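Local coordinates for protein 2-hydroxyisocaproyl-CoA dehydratase activator (Clostridium difficile, PDB 4EHU) that activates (R)-2-hydroxyisocaproyl-CoA dehydratase by passing it one electron as ATP is hydrolysed, using a [4Fe-4S] cluster held once per homodimer, at residues 88-93 / 237-242. Numbering follows the deposited sequence.
Sequences NFIIPE and PDIPQL. With ANP (phosphoaminophosphonic acid-adenylate ester), chain D.
I90 and I91 meet the pyrrolidine ring of P237 with their CD1 methyls, one at each of two neighbouring ring carbons. I91 CD1 comes to 3.7 Å from P237 CG and is also near CD, while I90 CD1 lies 4.0 Å from P237 CB. Each isoleucine touches the ring through its terminal methyl, and the side chains cross that of P237 at about a right angle. In each isoleucine CG1 is anti to the carbonyl carbon (chi1 -61° in I90, -63° in I91) and the chain runs on nearly extended, which carries CD1 forward to the ring. I90 CD1 has a second, looser neighbour in I239 CG1 at 4.3 Å. The contact is small and wholly apolar; P237 and I91 are buried, whereas I90 and I239 are partly exposed.

Beyond I239 the loop turns toward the nucleotide: L242 N donates a backbone hydrogen bond to I239 O (3.0 Å), and Q241 reaches out in the extended form. Its NE2 donates a nearly straight hydrogen bond (170°) to the alpha-phosphate oxygen O1A of ANP, 2.9 Å away. R218 NH1 holds Q241 OE1; with a partner at both NE2 and OE1, this ATP-binding amide is held against flipping. K14 NZ and S10 OG are also hydrogen-bonded to ANP.

In this actin-fold ATPase the contact joins the end of helix 79-90 to the loop that follows strand 234-235, outermost of its sheet within the chain. V211 of strand 210-213 packs against both I91 and P237, L246 of helix 243-261 touches I90, and I239 rests on I24 of strand 23-30, in the other five-stranded sheet.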
loop_
_atom_site.group_PDB
_atom_site.type_symbol
_atom_site.label_atom_id
_atom_site.label_comp_id
_atom_site.label_asym_id
_atom_site.label_seq_id
_atom_site.Cartn_x
_atom_site.Cartn_y
_atom_site.Cartn_z
ATOM N N ASN A 88 -28.007 -11.707 -7.201
ATOM C CA ASN A 88 -29.157 -11.833 -8.102
ATOM C C ASN A 88 -30.369 -12.492 -7.426
ATOM O O ASN A 88 -31.504 -12.244 -7.813
ATOM C CB ASN A 88 -28.793 -12.601 -9.358
ATOM C CG ASN A 88 -27.925 -11.807 -10.289
ATOM O OD1 ASN A 88 -28.117 -10.599 -10.458
ATOM N ND2 ASN A 88 -26.957 -12.484 -10.913
ATOM N N PHE A 89 -30.113 -13.346 -6.437
ATOM C CA PHE A 89 -31.178 -13.996 -5.666
ATOM C C PHE A 89 -31.960 -12.979 -4.807
ATOM O O PHE A 89 -33.181 -13.156 -4.574
ATOM C CB PHE A 89 -30.546 -15.097 -4.806
ATOM C CG PHE A 89 -31.520 -15.850 -3.931
ATOM C CD1 PHE A 89 -32.262 -16.905 -4.434
ATOM C CD2 PHE A 89 -31.646 -15.517 -2.597
ATOM C CE1 PHE A 89 -33.149 -17.611 -3.612
ATOM C CE2 PHE A 89 -32.520 -16.213 -1.777
ATOM C CZ PHE A 89 -33.265 -17.262 -2.287
ATOM N N ILE A 90 -31.275 -11.924 -4.355
ATOM C CA ILE A 90 -31.848 -10.940 -3.431
ATOM C C ILE A 90 -32.348 -9.667 -4.096
ATOM O O ILE A 90 -33.349 -9.103 -3.665
ATOM C CB ILE A 90 -30.808 -10.424 -2.416
ATOM C CG1 ILE A 90 -30.253 -11.546 -1.556
ATOM C CG2 ILE A 90 -31.440 -9.339 -1.509
ATOM C CD1 ILE A 90 -29.082 -11.084 -0.721
ATOM N N ILE A 91 -31.617 -9.192 -5.104
ATOM C CA ILE A 91 -31.864 -7.876 -5.691
ATOM C C ILE A 91 -32.023 -8.023 -7.195
ATOM O O ILE A 91 -31.052 -8.319 -7.896
ATOM C CB ILE A 91 -30.678 -6.917 -5.410
ATOM C CG1 ILE A 91 -30.549 -6.687 -3.903
ATOM C CG2 ILE A 91 -30.872 -5.586 -6.145
ATOM C CD1 ILE A 91 -29.207 -6.202 -3.475
ATOM N N PRO A 92 -33.255 -7.827 -7.702
ATOM C CA PRO A 92 -33.535 -7.928 -9.135
ATOM C C PRO A 92 -32.877 -6.826 -9.963
ATOM O O PRO A 92 -32.618 -5.736 -9.452
ATOM C CB PRO A 92 -35.067 -7.793 -9.209
ATOM C CG PRO A 92 -35.548 -8.205 -7.857
ATOM C CD PRO A 92 -34.490 -7.677 -6.914
ATOM N N GLU A 93 -32.605 -7.139 -11.226
ATOM C CA GLU A 93 -32.161 -6.142 -12.188
ATOM C C GLU A 93 -30.770 -5.616 -11.828
ATOM O O GLU A 93 -30.459 -4.471 -12.117
ATOM C CB GLU A 93 -33.140 -4.971 -12.219
ATOM C CG GLU A 93 -34.590 -5.402 -12.376
ATOM C CD GLU A 93 -34.796 -6.280 -13.585
ATOM O OE1 GLU A 93 -34.102 -6.065 -14.601
ATOM O OE2 GLU A 93 -35.641 -7.194 -13.518
ATOM N N PRO A 237 -27.699 -5.093 0.183
ATOM C CA PRO A 237 -28.558 -6.138 0.763
ATOM C C PRO A 237 -28.581 -6.031 2.274
ATOM O O PRO A 237 -27.747 -5.331 2.842
ATOM C CB PRO A 237 -27.860 -7.446 0.362
ATOM C CG PRO A 237 -26.868 -7.068 -0.706
ATOM C CD PRO A 237 -26.498 -5.641 -0.472
ATOM N N ASP A 238 -29.543 -6.695 2.925
ATOM C CA ASP A 238 -29.561 -6.716 4.369
ATOM C C ASP A 238 -28.321 -7.414 4.910
ATOM O O ASP A 238 -27.886 -7.134 6.023
ATOM C CB ASP A 238 -30.831 -7.420 4.878
ATOM C CG ASP A 238 -32.098 -6.636 4.552
ATOM O OD1 ASP A 238 -32.026 -5.389 4.479
ATOM O OD2 ASP A 238 -33.161 -7.264 4.366
ATOM N N ILE A 239 -27.759 -8.321 4.112
ATOM C CA ILE A 239 -26.638 -9.169 4.549
ATOM C C ILE A 239 -25.444 -9.087 3.591
ATOM O O ILE A 239 -25.011 -10.087 3.031
ATOM C CB ILE A 239 -27.072 -10.653 4.648
ATOM C CG1 ILE A 239 -27.804 -11.085 3.367
ATOM C CG2 ILE A 239 -27.996 -10.855 5.848
ATOM C CD1 ILE A 239 -27.975 -12.628 3.224
ATOM N N PRO A 240 -24.892 -7.883 3.401
ATOM C CA PRO A 240 -23.902 -7.695 2.327
ATOM C C PRO A 240 -22.651 -8.551 2.449
ATOM O O PRO A 240 -22.086 -8.945 1.438
ATOM C CB PRO A 240 -23.507 -6.212 2.465
ATOM C CG PRO A 240 -23.833 -5.889 3.910
ATOM C CD PRO A 240 -25.078 -6.662 4.214
ATOM N N GLN A 241 -22.215 -8.844 3.665
ATOM C CA GLN A 241 -20.989 -9.624 3.859
ATOM C C GLN A 241 -21.193 -11.113 3.536
ATOM O O GLN A 241 -20.234 -11.860 3.391
ATOM C CB GLN A 241 -20.498 -9.474 5.302
ATOM C CG GLN A 241 -19.092 -10.011 5.524
ATOM C CD GLN A 241 -18.558 -9.640 6.886
ATOM O OE1 GLN A 241 -19.317 -9.224 7.776
ATOM N NE2 GLN A 241 -17.246 -9.769 7.060
ATOM N N LEU A 242 -22.452 -11.516 3.400
ATOM C CA LEU A 242 -22.808 -12.924 3.253
ATOM C C LEU A 242 -23.237 -13.339 1.847
ATOM O O LEU A 242 -23.650 -14.496 1.655
ATOM C CB LEU A 242 -23.952 -13.244 4.222
ATOM C CG LEU A 242 -23.542 -13.377 5.691
ATOM C CD1 LEU A 242 -24.738 -13.150 6.603
ATOM C CD2 LEU A 242 -22.891 -14.739 5.961
HETATM P PG ANP D . -11.473 -10.741 0.299
HETATM O O1G ANP D . -10.617 -11.990 0.125
HETATM O O2G ANP D . -12.793 -10.909 -0.411
HETATM O O3G ANP D . -10.768 -9.498 -0.079
HETATM P PB ANP D . -13.081 -11.125 2.838
HETATM O O1B ANP D . -12.699 -11.941 4.045
HETATM O O2B ANP D . -14.167 -11.712 1.936
HETATM N N3B ANP D . -11.631 -10.680 2.006
HETATM P PA ANP D . -15.163 -9.380 3.871
HETATM O O1A ANP D . -15.569 -10.429 4.845
HETATM O O2A ANP D . -15.978 -9.101 2.628
HETATM O O3A ANP D . -13.654 -9.693 3.365
HETATM O "O5'" ANP D . -14.912 -7.962 4.584
HETATM C "C5'" ANP D . -13.913 -7.831 5.601
HETATM C "C4'" ANP D . -14.006 -6.433 6.202
HETATM O "O4'" ANP D . -15.279 -5.809 6.299
HETATM C "C3'" ANP D . -12.989 -5.819 7.147
HETATM O "O3'" ANP D . -11.739 -5.591 6.481
HETATM C "C2'" ANP D . -13.707 -4.553 7.625
HETATM O "O2'" ANP D . -13.134 -3.353 7.076
HETATM C "C1'" ANP D . -15.158 -4.672 7.160
HETATM N N9 ANP D . -16.114 -4.907 8.257
HETATM C C8 ANP D . -16.301 -6.057 8.937
HETATM N N7 ANP D . -17.306 -5.923 9.839
HETATM C C5 ANP D . -17.768 -4.653 9.715
HETATM C C6 ANP D . -18.818 -3.851 10.345
HETATM N N6 ANP D . -19.571 -4.399 11.329
HETATM N N1 ANP D . -18.986 -2.573 9.917
HETATM C C2 ANP D . -18.243 -2.031 8.941
HETATM N N3 ANP D . -17.257 -2.706 8.329
HETATM C C4 ANP D . -16.992 -3.993 8.666
#